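Long-range contacts in MlnE (Bacillus amyloliquefaciens subsp. plantarum, PDB 5D2E), which probably reduces beta-keto groups of growing polyketide chains with NADPH, as the N-terminal B-type ketoreductase part of a macrolactin assembly-line synthase: residues L363-F368 with I377-A382; P383-T388 with Y421-G426; M405-S410 with T444-W449. All blocks are in the same frame, centred on the assembly; numbering follows the deposited sequence.

Contact 1 (L363-F368 with I377-A382)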
loop_
_atom_site.group_PDB
_atom_site.type_symbol
_atom_site.label_atom_id
_atom_site.label_comp_id
_atom_site.label_asym_id
_atom_site.label_seq_id
_atom_site.Cartn_x
_atom_site.Cartn_y
_atom_site.Cartn_z
ATOM N N LEU A 363 -6.465 -1.009 11.420
ATOM C CA LEU A 363 -7.036 -2.240 11.923
ATOM C C LEU A 363 -6.793 -3.385 11.001
ATOM O O LEU A 363 -6.481 -3.207 9.836
ATOM C CB LEU A 363 -8.501 -2.110 12.179
ATOM C CG LEU A 363 -9.388 -1.636 11.101
ATOM C CD1 LEU A 363 -10.605 -2.556 11.024
ATOM C CD2 LEU A 363 -9.876 -0.249 11.467
ATOM N N VAL A 364 -6.962 -4.561 11.559
ATOM C CA VAL A 364 -6.653 -5.790 10.916
ATOM C C VAL A 364 -7.930 -6.608 11.022
ATOM O O VAL A 364 -8.567 -6.620 12.051
ATOM C CB VAL A 364 -5.518 -6.459 11.703
ATOM C CG1 VAL A 364 -5.384 -7.914 11.393
ATOM C CG2 VAL A 364 -4.208 -5.720 11.459
ATOM N N LYS A 365 -8.338 -7.244 9.952
ATOM C CA LYS A 365 -9.496 -8.162 9.978
ATOM C C LYS A 365 -9.154 -9.181 8.957
ATOM O O LYS A 365 -9.663 -9.128 7.831
ATOM C CB LYS A 365 -10.768 -7.498 9.490
ATOM C CG LYS A 365 -11.592 -6.642 10.393
ATOM C CD LYS A 365 -12.993 -6.576 9.751
ATOM C CE LYS A 365 -13.826 -5.397 10.230
ATOM N NZ LYS A 365 -14.374 -5.580 11.614
ATOM N N ASP A 366 -8.267 -10.077 9.298
ATOM C CA ASP A 366 -7.752 -11.056 8.340
ATOM C C ASP A 366 -8.866 -12.032 7.871
ATOM O O ASP A 366 -9.730 -12.417 8.673
ATOM C CB ASP A 366 -6.580 -11.817 8.974
ATOM C CG ASP A 366 -5.263 -10.964 9.047
ATOM O OD1 ASP A 366 -5.194 -9.789 8.588
ATOM O OD2 ASP A 366 -4.272 -11.521 9.522
ATOM N N ALA A 367 -8.898 -12.303 6.560
ATOM C CA ALA A 367 -9.763 -13.320 5.946
ATOM C C ALA A 367 -9.284 -13.455 4.489
ATOM O O ALA A 367 -8.896 -12.436 3.844
ATOM C CB ALA A 367 -11.224 -12.883 5.964
ATOM N N PHE A 368 -9.332 -14.670 3.974
ATOM C CA PHE A 368 -9.022 -14.930 2.600
ATOM C C PHE A 368 -10.048 -14.190 1.753
ATOM O O PHE A 368 -11.202 -13.965 2.156
ATOM C CB PHE A 368 -9.082 -16.465 2.282
ATOM C CG PHE A 368 -7.801 -17.225 2.576
ATOM C CD1 PHE A 368 -7.078 -16.987 3.739
ATOM C CD2 PHE A 368 -7.353 -18.224 1.696
ATOM C CE1 PHE A 368 -5.939 -17.706 4.028
ATOM C CE2 PHE A 368 -6.213 -18.969 1.981
ATOM C CZ PHE A 368 -5.506 -18.698 3.154
ATOM N N ILE A 377 -13.518 -5.098 3.787
ATOM C CA ILE A 377 -12.472 -4.357 3.029
ATOM C C ILE A 377 -12.606 -2.852 3.321
ATOM O O ILE A 377 -11.592 -2.224 3.701
ATOM C CB ILE A 377 -12.567 -4.628 1.533
ATOM C CG1 ILE A 377 -12.329 -6.116 1.290
ATOM C CG2 ILE A 377 -11.561 -3.768 0.799
ATOM C CD1 ILE A 377 -12.601 -6.562 -0.131
ATOM N N GLU A 378 -13.813 -2.291 3.203
ATOM C CA GLU A 378 -14.042 -0.853 3.480
ATOM C C GLU A 378 -13.540 -0.447 4.848
ATOM O O GLU A 378 -12.929 0.613 4.996
ATOM C CB GLU A 378 -15.505 -0.426 3.390
ATOM C CG GLU A 378 -16.121 -0.621 2.022
ATOM C CD GLU A 378 -17.662 -0.515 1.954
ATOM O OE1 GLU A 378 -18.394 -0.740 2.942
ATOM O OE2 GLU A 378 -18.131 -0.186 0.851
ATOM N N GLU A 379 -13.817 -1.297 5.843
ATOM C CA GLU A 379 -13.327 -1.059 7.195
ATOM C C GLU A 379 -11.850 -1.077 7.330
ATOM O O GLU A 379 -11.287 -0.222 7.994
ATOM C CB GLU A 379 -13.895 -2.101 8.184
ATOM C CG GLU A 379 -15.366 -1.872 8.422
ATOM C CD GLU A 379 -15.861 -2.925 9.413
ATOM O OE1 GLU A 379 -15.373 -2.907 10.566
ATOM O OE2 GLU A 379 -16.591 -3.803 8.989
ATOM N N VAL A 380 -11.197 -2.067 6.760
ATOM C CA VAL A 380 -9.738 -2.172 6.882
ATOM C C VAL A 380 -9.026 -1.027 6.180
ATOM O O VAL A 380 -8.009 -0.539 6.678
ATOM C CB VAL A 380 -9.267 -3.520 6.363
ATOM C CG1 VAL A 380 -7.779 -3.560 6.120
ATOM C CG2 VAL A 380 -9.721 -4.622 7.295
ATOM N N ILE A 381 -9.513 -0.618 5.000
ATOM C CA ILE A 381 -8.784 0.390 4.247
ATOM C C ILE A 381 -9.047 1.825 4.739
ATOM O O ILE A 381 -8.226 2.718 4.444
ATOM C CB ILE A 381 -9.025 0.340 2.713
ATOM C CG1 ILE A 381 -10.403 0.846 2.321
ATOM C CG2 ILE A 381 -8.720 -1.062 2.194
ATOM C CD1 ILE A 381 -10.575 0.958 0.797
ATOM N N ALA A 382 -10.169 2.054 5.432
ATOM C CA ALA A 382 -10.581 3.418 5.762
ATOM C C ALA A 382 -9.474 4.260 6.388
ATOM O O ALA A 382 -9.257 5.361 5.933
ATOM C CB ALA A 382 -11.801 3.394 6.716
HETATM O O HOH W 1 -6.043 -0.927 8.524
#
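Lys365 and Leu363 reach over one turn of helix 374-381 and meet it at Glu379 and Val380, the two halves of the contact differing in burial. The close-packed half is built on Val380, a buried residue. Its two methyls meet different residues of the loop: CG1 faces the carbonyl oxygen of Leu363, and CG2 lies 3.8 Å from Lys365 CB. The Lys365 chain slides past the valine in the opposite direction, its CB and CG giving the methyl an aliphatic flank. Leu363 adds its branched end, CD2 coming within 3.7 Å of the backbone oxygen of Glu379. With its CG between its own N and carbonyl carbon (chi1 54°), the leucine methyls end over the helix backbone. Backbone polarity is bridged by a water, which accepts from Leu363 N at 2.9 Å and donates to Val380 O at 2.7 Å.

The outer half is a single charged pair. Glu379 is exposed and Lys365 partly so, and their salt bridge, Lys365 NZ to Glu379 OE1, measures 3.0 Å. The ammonium uses one carboxylate oxygen, since Glu379 OE2 stays 3.9 Å from Lys365 NZ. The lysine bends at its last torsion (chi4 -75°), which brings CE as well as NZ beside OE1. With 253 Å² buried in all, this is a modest interface that closes the segment following strand 356-359 onto the next helix of the ketoreductase domain. Leu363 also touches NADP, so the loop lines the cofactor pocket. Helix 419-437 packs beside both pieces through Asp420 on Val380 and Tyr421 on Val364, whereas helix 141-164 meets Ile377 and Ile381 of the helix through Tyr153.

Contact 2 (P383-T388 with Y421-G426). With NAP (NADP nicotinamide-adenine-dinucleotide phosphate), chain B.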
loop_
_atom_site.group_PDB
_atom_site.type_symbol
_atom_site.label_atom_id
_atom_site.label_comp_id
_atom_site.label_asym_id
_atom_site.label_seq_id
_atom_site.Cartn_x
_atom_site.Cartn_y
_atom_site.Cartn_z
ATOM N N PRO A 383 -8.786 3.763 7.443
ATOM C CA PRO A 383 -7.846 4.697 8.064
ATOM C C PRO A 383 -6.561 4.993 7.299
ATOM O O PRO A 383 -5.938 6.057 7.489
ATOM C CB PRO A 383 -7.492 4.022 9.383
ATOM C CG PRO A 383 -7.802 2.560 9.176
ATOM C CD PRO A 383 -8.934 2.523 8.217
ATOM N N LYS A 384 -6.135 4.022 6.502
ATOM C CA LYS A 384 -4.854 4.053 5.805
ATOM C C LYS A 384 -4.988 4.604 4.364
ATOM O O LYS A 384 -4.049 5.107 3.799
ATOM C CB LYS A 384 -4.254 2.647 5.805
ATOM C CG LYS A 384 -3.650 2.254 7.146
ATOM C CD LYS A 384 -3.280 0.842 7.222
ATOM C CE LYS A 384 -2.709 0.464 8.594
ATOM N NZ LYS A 384 -1.406 1.091 8.845
ATOM N N VAL A 385 -6.151 4.452 3.746
ATOM C CA VAL A 385 -6.387 5.063 2.419
ATOM C C VAL A 385 -6.979 6.443 2.610
ATOM O O VAL A 385 -6.268 7.429 2.470
ATOM C CB VAL A 385 -7.170 4.156 1.498
ATOM C CG1 VAL A 385 -7.467 4.877 0.159
ATOM C CG2 VAL A 385 -6.402 2.876 1.296
ATOM N N PHE A 386 -8.227 6.525 3.050
ATOM C CA PHE A 386 -8.886 7.827 3.226
ATOM C C PHE A 386 -8.287 8.641 4.346
ATOM O O PHE A 386 -8.042 9.854 4.201
ATOM C CB PHE A 386 -10.373 7.625 3.473
ATOM C CG PHE A 386 -11.094 7.107 2.289
ATOM C CD1 PHE A 386 -11.500 7.985 1.297
ATOM C CD2 PHE A 386 -11.355 5.767 2.141
ATOM C CE1 PHE A 386 -12.181 7.536 0.212
ATOM C CE2 PHE A 386 -12.067 5.305 1.043
ATOM C CZ PHE A 386 -12.451 6.204 0.063
ATOM N N GLY A 387 -8.001 7.989 5.466
ATOM C CA GLY A 387 -7.471 8.702 6.636
ATOM C C GLY A 387 -6.173 9.426 6.355
ATOM O O GLY A 387 -6.015 10.587 6.691
ATOM N N THR A 388 -5.258 8.716 5.723
ATOM C CA THR A 388 -3.987 9.296 5.334
ATOM C C THR A 388 -4.195 10.552 4.493
ATOM O O THR A 388 -3.537 11.578 4.716
ATOM C CB THR A 388 -3.186 8.267 4.553
ATOM O OG1 THR A 388 -3.045 7.077 5.320
ATOM C CG2 THR A 388 -1.809 8.785 4.221
ATOM N N TYR A 421 -5.542 -5.322 3.727
ATOM C CA TYR A 421 -4.551 -4.695 4.641
ATOM C C TYR A 421 -3.265 -4.367 3.888
ATOM O O TYR A 421 -2.702 -3.269 4.040
ATOM C CB TYR A 421 -4.276 -5.631 5.828
ATOM C CG TYR A 421 -3.355 -5.108 6.900
ATOM C CD1 TYR A 421 -3.775 -4.138 7.817
ATOM C CD2 TYR A 421 -2.086 -5.648 7.056
ATOM C CE1 TYR A 421 -2.926 -3.662 8.813
ATOM C CE2 TYR A 421 -1.238 -5.193 8.067
ATOM C CZ TYR A 421 -1.666 -4.216 8.924
ATOM O OH TYR A 421 -0.800 -3.813 9.891
ATOM N N ALA A 422 -2.777 -5.314 3.087
ATOM C CA ALA A 422 -1.585 -5.144 2.287
ATOM C C ALA A 422 -1.795 -3.974 1.316
ATOM O O ALA A 422 -0.938 -3.093 1.227
ATOM C CB ALA A 422 -1.261 -6.419 1.553
ATOM N N PHE A 423 -2.969 -3.931 0.665
ATOM C CA PHE A 423 -3.322 -2.835 -0.235
ATOM C C PHE A 423 -3.312 -1.481 0.498
ATOM O O PHE A 423 -2.744 -0.498 0.001
ATOM C CB PHE A 423 -4.701 -3.091 -0.851
ATOM C CG PHE A 423 -5.253 -1.919 -1.599
ATOM C CD1 PHE A 423 -4.888 -1.723 -2.923
ATOM C CD2 PHE A 423 -6.027 -0.993 -0.992
ATOM C CE1 PHE A 423 -5.364 -0.671 -3.651
ATOM C CE2 PHE A 423 -6.455 0.139 -1.690
ATOM C CZ PHE A 423 -6.139 0.272 -3.035
ATOM N N ALA A 424 -4.008 -1.419 1.638
ATOM C CA ALA A 424 -4.135 -0.185 2.376
ATOM C C ALA A 424 -2.726 0.395 2.760
ATOM O O ALA A 424 -2.453 1.591 2.606
ATOM C CB ALA A 424 -5.003 -0.368 3.574
ATOM N N ASN A 425 -1.828 -0.469 3.194
ATOM C CA ASN A 425 -0.531 -0.039 3.569
ATOM C C ASN A 425 0.235 0.392 2.311
ATOM O O ASN A 425 0.921 1.411 2.317
ATOM C CB ASN A 425 0.184 -1.122 4.341
ATOM C CG ASN A 425 -0.311 -1.171 5.809
ATOM O OD1 ASN A 425 -0.056 -0.255 6.572
ATOM N ND2 ASN A 425 -1.096 -2.190 6.147
ATOM N N GLY A 426 0.058 -0.357 1.214
ATOM C CA GLY A 426 0.756 -0.055 -0.032
ATOM C C GLY A 426 0.313 1.293 -0.576
ATOM O O GLY A 426 1.111 2.010 -1.212
HETATM P PA NAP B . -3.417 -1.136 17.562
HETATM O O1A NAP B . -2.916 -1.235 19.028
HETATM O O2A NAP B . -4.770 -1.660 17.117
HETATM O O5B NAP B . -3.449 0.453 17.311
HETATM C C5B NAP B . -4.082 0.957 16.142
HETATM C C4B NAP B . -4.972 2.058 16.663
HETATM O O4B NAP B . -5.658 2.636 15.532
HETATM C C3B NAP B . -6.090 1.591 17.637
HETATM O O3B NAP B . -5.854 2.102 18.953
HETATM C C2B NAP B . -7.374 2.215 17.067
HETATM O O2B NAP B . -8.156 2.784 18.080
HETATM C C1B NAP B . -6.826 3.238 16.044
HETATM N N9A NAP B . -7.703 3.482 14.907
HETATM C C8A NAP B . -8.227 2.554 14.017
HETATM N N7A NAP B . -9.064 3.161 13.105
HETATM C C5A NAP B . -9.013 4.483 13.361
HETATM C C6A NAP B . -9.632 5.667 12.810
HETATM N N6A NAP B . -10.445 5.508 11.714
HETATM N N1A NAP B . -9.395 6.904 13.440
HETATM C C2A NAP B . -8.580 6.983 14.508
HETATM N N3A NAP B . -7.967 5.908 15.077
HETATM C C4A NAP B . -8.146 4.683 14.572
HETATM O O3 NAP B . -2.301 -1.736 16.535
HETATM P PN NAP B . -0.691 -1.563 16.637
HETATM O O1N NAP B . -0.041 -2.925 16.808
HETATM O O2N NAP B . -0.465 -0.347 17.497
HETATM O O5D NAP B . -0.215 -1.089 15.166
HETATM C C5D NAP B . -0.320 0.340 14.901
HETATM C C4D NAP B . 0.001 0.677 13.438
HETATM O O4D NAP B . 1.229 0.105 13.012
HETATM C C3D NAP B . -1.088 0.089 12.532
HETATM O O3D NAP B . -1.438 1.052 11.555
HETATM C C2D NAP B . -0.465 -1.158 11.930
HETATM O O2D NAP B . -1.049 -1.505 10.642
HETATM C C1D NAP B . 1.056 -0.831 11.907
HETATM N N1N NAP B . 1.846 -2.085 12.011
HETATM C C2N NAP B . 1.946 -2.774 13.206
HETATM C C3N NAP B . 2.670 -3.970 13.364
HETATM C C7N NAP B . 2.777 -4.710 14.727
HETATM O O7N NAP B . 3.366 -5.791 14.808
HETATM N N7N NAP B . 2.272 -4.218 15.867
HETATM C C4N NAP B . 3.290 -4.493 12.220
HETATM C C5N NAP B . 3.152 -3.818 11.000
HETATM C C6N NAP B . 2.446 -2.603 10.915
HETATM P P2B NAP B . -9.780 3.017 17.973
HETATM O O1X NAP B . -10.457 1.677 17.725
HETATM O O2X NAP B . -10.169 3.698 19.324
HETATM O O3X NAP B . -9.975 3.933 16.797
#
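Lys384 and Tyr421 converge on the nicotinamide ribose of NADP, with Asn425 behind them, a grouping consistent with the Lys-Ser-Tyr-Asn set of ketoreductases in the short-chain dehydrogenase/reductase fold. In the first shell, Lys384 NZ gives a hydrogen bond of 2.7 Å to NADP O3D and a weak one to O2D, gripping both ribose hydroxyls. Tyr421 OH comes 2.4 Å from NADP O2D, a hydrogen bond so short that its exact length is doubtful and either hydroxyl may be donor; O2D lies at the edge of the phenol ring, near its plane.

The second shell positions these groups. Asn425 OD1 accepts from Lys384 NZ at 3.0 Å, the ammonium tilted 23° from the amide plane at a C=O...N angle of 136°. The lysine is straight until its last torsion (chi4 -68°), where the bend turns NZ to the ribose and the asparagine together. The same amide lies against the phenol: ND2 sits 3.3 Å above the Tyr421 ring, over its centre, so one side chain contacts both residues that bind the ribose and probably helps position them.

Farther from the cofactor the interface turns apolar and is wholly buried. Lys384 CB meets Ala424 CB at 3.8 Å, and Val385 CG2 touches both Ala424 CA and Phe423 CE2, the valine and phenylalanine crossing at about a right angle. Outside these segments, helix 141-164 backs Phe423 through Leu148 and Leu152. The amide's rotation is fixed at the tyrosine's own carbonyl: Tyr421 O takes Asn425 ND2 at 2.9 Å and Asn425 N at 3.1 Å from opposite faces of its plane.

Contact 3 (M405-S410 with T444-W449). With NAP (NADP nicotinamide-adenine-dinucleotide phosphate), chain B.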
loop_
_atom_site.group_PDB
_atom_site.type_symbol
_atom_site.label_atom_id
_atom_site.label_comp_id
_atom_site.label_asym_id
_atom_site.label_seq_id
_atom_site.Cartn_x
_atom_site.Cartn_y
_atom_site.Cartn_z
ATOM N N MET A 405 4.047 7.694 8.033
ATOM C CA MET A 405 3.039 6.667 7.937
ATOM C C MET A 405 3.599 5.309 8.436
ATOM O O MET A 405 4.649 4.814 7.995
ATOM C CB MET A 405 2.559 6.608 6.502
ATOM C CG MET A 405 1.798 7.881 6.104
ATOM S SD MET A 405 1.672 8.017 4.307
ATOM C CE MET A 405 3.320 8.628 4.066
ATOM N N PHE A 406 2.855 4.679 9.356
ATOM C CA PHE A 406 3.213 3.316 9.884
ATOM C C PHE A 406 2.584 2.276 8.984
ATOM O O PHE A 406 1.399 1.897 9.129
ATOM C CB PHE A 406 2.753 3.175 11.348
ATOM C CG PHE A 406 3.661 3.879 12.369
ATOM C CD1 PHE A 406 4.715 4.728 11.988
ATOM C CD2 PHE A 406 3.480 3.687 13.711
ATOM C CE1 PHE A 406 5.567 5.322 12.896
ATOM C CE2 PHE A 406 4.339 4.301 14.638
ATOM C CZ PHE A 406 5.381 5.101 14.239
ATOM N N SER A 407 3.366 1.874 7.988
ATOM C CA SER A 407 2.925 0.925 7.015
ATOM C C SER A 407 3.352 -0.479 7.492
ATOM O O SER A 407 3.722 -0.670 8.655
ATOM C CB SER A 407 3.505 1.331 5.649
ATOM O OG SER A 407 2.947 0.533 4.620
ATOM N N SER A 408 3.282 -1.463 6.614
ATOM C CA SER A 408 3.491 -2.820 6.963
ATOM C C SER A 408 4.277 -3.478 5.883
ATOM O O SER A 408 4.109 -3.210 4.687
ATOM C CB SER A 408 2.114 -3.520 7.145
ATOM O OG SER A 408 2.272 -4.923 7.218
ATOM N N LEU A 409 5.155 -4.371 6.300
ATOM C CA LEU A 409 5.838 -5.256 5.443
ATOM C C LEU A 409 4.912 -6.155 4.616
ATOM O O LEU A 409 5.314 -6.584 3.523
ATOM C CB LEU A 409 6.849 -6.076 6.236
ATOM C CG LEU A 409 7.930 -6.862 5.513
ATOM C CD1 LEU A 409 8.836 -5.933 4.714
ATOM C CD2 LEU A 409 8.719 -7.648 6.559
ATOM N N SER A 410 3.667 -6.344 5.050
ATOM C CA SER A 410 2.656 -7.013 4.249
ATOM C C SER A 410 2.400 -6.337 2.870
ATOM O O SER A 410 1.932 -6.994 1.958
ATOM C CB SER A 410 1.355 -7.163 5.009
ATOM O OG SER A 410 0.620 -5.932 5.057
ATOM N N THR A 444 8.710 13.373 4.605
ATOM C CA THR A 444 7.627 12.439 4.320
ATOM C C THR A 444 8.239 11.044 4.340
ATOM O O THR A 444 9.252 10.802 3.711
ATOM C CB THR A 444 7.019 12.725 2.935
ATOM O OG1 THR A 444 6.277 13.920 3.044
ATOM C CG2 THR A 444 6.061 11.629 2.515
ATOM N N LEU A 445 7.636 10.108 5.110
ATOM C CA LEU A 445 8.197 8.779 5.177
ATOM C C LEU A 445 7.090 7.769 5.464
ATOM O O LEU A 445 6.207 8.030 6.284
ATOM C CB LEU A 445 9.196 8.721 6.304
ATOM C CG LEU A 445 9.765 7.365 6.653
ATOM C CD1 LEU A 445 10.594 6.772 5.539
ATOM C CD2 LEU A 445 10.616 7.425 7.906
ATOM N N SER A 446 7.121 6.657 4.736
ATOM C CA SER A 446 6.320 5.522 5.038
ATOM C C SER A 446 7.284 4.436 5.455
ATOM O O SER A 446 8.212 4.134 4.712
ATOM C CB SER A 446 5.530 5.022 3.797
ATOM O OG SER A 446 4.617 3.941 4.153
ATOM N N ILE A 447 7.022 3.819 6.632
ATOM C CA ILE A 447 7.842 2.724 7.125
ATOM C C ILE A 447 7.096 1.390 7.056
ATOM O O ILE A 447 6.038 1.258 7.671
ATOM C CB ILE A 447 8.271 2.944 8.590
ATOM C CG1 ILE A 447 9.003 4.256 8.735
ATOM C CG2 ILE A 447 9.107 1.757 9.058
ATOM C CD1 ILE A 447 9.242 4.720 10.187
ATOM N N ASN A 448 7.623 0.429 6.304
ATOM C CA ASN A 448 6.992 -0.869 6.234
ATOM C C ASN A 448 7.523 -1.720 7.450
ATOM O O ASN A 448 8.584 -2.408 7.368
ATOM C CB ASN A 448 7.345 -1.565 4.988
ATOM C CG ASN A 448 6.893 -0.814 3.725
ATOM O OD1 ASN A 448 7.714 -0.210 3.063
ATOM N ND2 ASN A 448 5.623 -0.929 3.373
ATOM N N TRP A 449 6.794 -1.607 8.536
ATOM C CA TRP A 449 7.117 -2.375 9.750
ATOM C C TRP A 449 6.793 -3.877 9.650
ATOM O O TRP A 449 5.768 -4.252 9.109
ATOM C CB TRP A 449 6.286 -1.860 10.889
ATOM C CG TRP A 449 6.563 -0.493 11.353
ATOM C CD1 TRP A 449 5.654 0.546 11.391
ATOM C CD2 TRP A 449 7.779 0.032 11.891
ATOM N NE1 TRP A 449 6.236 1.636 11.903
ATOM C CE2 TRP A 449 7.535 1.364 12.232
ATOM C CE3 TRP A 449 9.050 -0.503 12.148
ATOM C CZ2 TRP A 449 8.513 2.190 12.852
ATOM C CZ3 TRP A 449 10.020 0.310 12.817
ATOM C CH2 TRP A 449 9.760 1.664 13.089
HETATM P PA NAP B . -3.417 -1.136 17.562
HETATM O O1A NAP B . -2.916 -1.235 19.028
HETATM O O2A NAP B . -4.770 -1.660 17.117
HETATM O O5B NAP B . -3.449 0.453 17.311
HETATM C C5B NAP B . -4.082 0.957 16.142
HETATM C C4B NAP B . -4.972 2.058 16.663
HETATM O O4B NAP B . -5.658 2.636 15.532
HETATM C C3B NAP B . -6.090 1.591 17.637
HETATM O O3B NAP B . -5.854 2.102 18.953
HETATM C C2B NAP B . -7.374 2.215 17.067
HETATM O O2B NAP B . -8.156 2.784 18.080
HETATM C C1B NAP B . -6.826 3.238 16.044
HETATM N N9A NAP B . -7.703 3.482 14.907
HETATM C C8A NAP B . -8.227 2.554 14.017
HETATM N N7A NAP B . -9.064 3.161 13.105
HETATM C C5A NAP B . -9.013 4.483 13.361
HETATM C C6A NAP B . -9.632 5.667 12.810
HETATM N N6A NAP B . -10.445 5.508 11.714
HETATM N N1A NAP B . -9.395 6.904 13.440
HETATM C C2A NAP B . -8.580 6.983 14.508
HETATM N N3A NAP B . -7.967 5.908 15.077
HETATM C C4A NAP B . -8.146 4.683 14.572
HETATM O O3 NAP B . -2.301 -1.736 16.535
HETATM P PN NAP B . -0.691 -1.563 16.637
HETATM O O1N NAP B . -0.041 -2.925 16.808
HETATM O O2N NAP B . -0.465 -0.347 17.497
HETATM O O5D NAP B . -0.215 -1.089 15.166
HETATM C C5D NAP B . -0.320 0.340 14.901
HETATM C C4D NAP B . 0.001 0.677 13.438
HETATM O O4D NAP B . 1.229 0.105 13.012
HETATM C C3D NAP B . -1.088 0.089 12.532
HETATM O O3D NAP B . -1.438 1.052 11.555
HETATM C C2D NAP B . -0.465 -1.158 11.930
HETATM O O2D NAP B . -1.049 -1.505 10.642
HETATM C C1D NAP B . 1.056 -0.831 11.907
HETATM N N1N NAP B . 1.846 -2.085 12.011
HETATM C C2N NAP B . 1.946 -2.774 13.206
HETATM C C3N NAP B . 2.670 -3.970 13.364
HETATM C C7N NAP B . 2.777 -4.710 14.727
HETATM O O7N NAP B . 3.366 -5.791 14.808
HETATM N N7N NAP B . 2.272 -4.218 15.867
HETATM C C4N NAP B . 3.290 -4.493 12.220
HETATM C C5N NAP B . 3.152 -3.818 11.000
HETATM C C6N NAP B . 2.446 -2.603 10.915
HETATM P P2B NAP B . -9.780 3.017 17.973
HETATM O O1X NAP B . -10.457 1.677 17.725
HETATM O O2X NAP B . -10.169 3.698 19.324
HETATM O O3X NAP B . -9.975 3.933 16.797
#
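Trp449 sets the edge of its indole against the face of Phe406 in a T-shaped stack, the five-membered ring centroid 4.7 Å from that of the phenyl ring and the planes at 89°. The touching atom is NE1, which stands 3.4 Å above the phenyl plane, displaced toward the rim near CG and CD1. Ile447 CG2 lies over the centre of one indole face at 3.5 Å, so the indole is held by its edge and by a face. Both rings leave the same sheet face with CG beside the backbone N, and there the indole edge meets the phenyl face.

The opposite face carries Ser407, Ser446 and Asn448 beside Met405 and is largely polar. Ser407 CB approaches Ser446 OG, and both serine hydroxyls bond to Asp429 of helix 419-437. Asn448 ND2 donates to Ser408 O at 3.0 Å, reaching it from above the carbonyl plane, and also bonds to Asp429; its OD1 is held by Gln494.

Between the two faces the strands run parallel. Ile447 N to Met405 O, 2.9 Å, is regular, but the ladder distorts at an inverse gamma turn centred on Asn448: Ser407 N to Ile447 O is weak, and Trp449 N to Ser407 O stretches to 3.2 Å. There the backbone lines the cofactor pocket, Trp449 O lying 3.3 Å from NADP C5N.

Strand 402-408, helix 419-437 and strand 443-453 form a beta-alpha-beta unit of the Rossmann-like ketoreductase fold. The helix covers the serine face, helix 477-488 packs on Ile447 and Trp449 through Phe484, and strand 494-499 continues the sheet beyond Ser446 and Asn448.

Overall arrangement
The three contacts follow the extended NADP through one ketoreductase domain. Contacts 1 and 2 have centres about 10 Å apart and meet at Tyr421 of contact 2, whose CD1 lies 3.5 Å from Leu363 O; Ala382 O probably also accepts from Gly387 N at 2.9 Å, joining successive helices. Contacts 2 and 3 are likewise about 10 Å apart between centres, and their segments alternate along the chain. They are tied by a probable hydrogen bond of 3.2 Å between Asn425 O and Ser407 OG. Contacts 1 and 3 do not meet, their nearest atoms being about 8 Å apart. Contact 2 thus lies between them, holding the nicotinamide ribose, while contact 3 borders the nicotinamide, where Ser408 is probably the serine of the ketoreductase set.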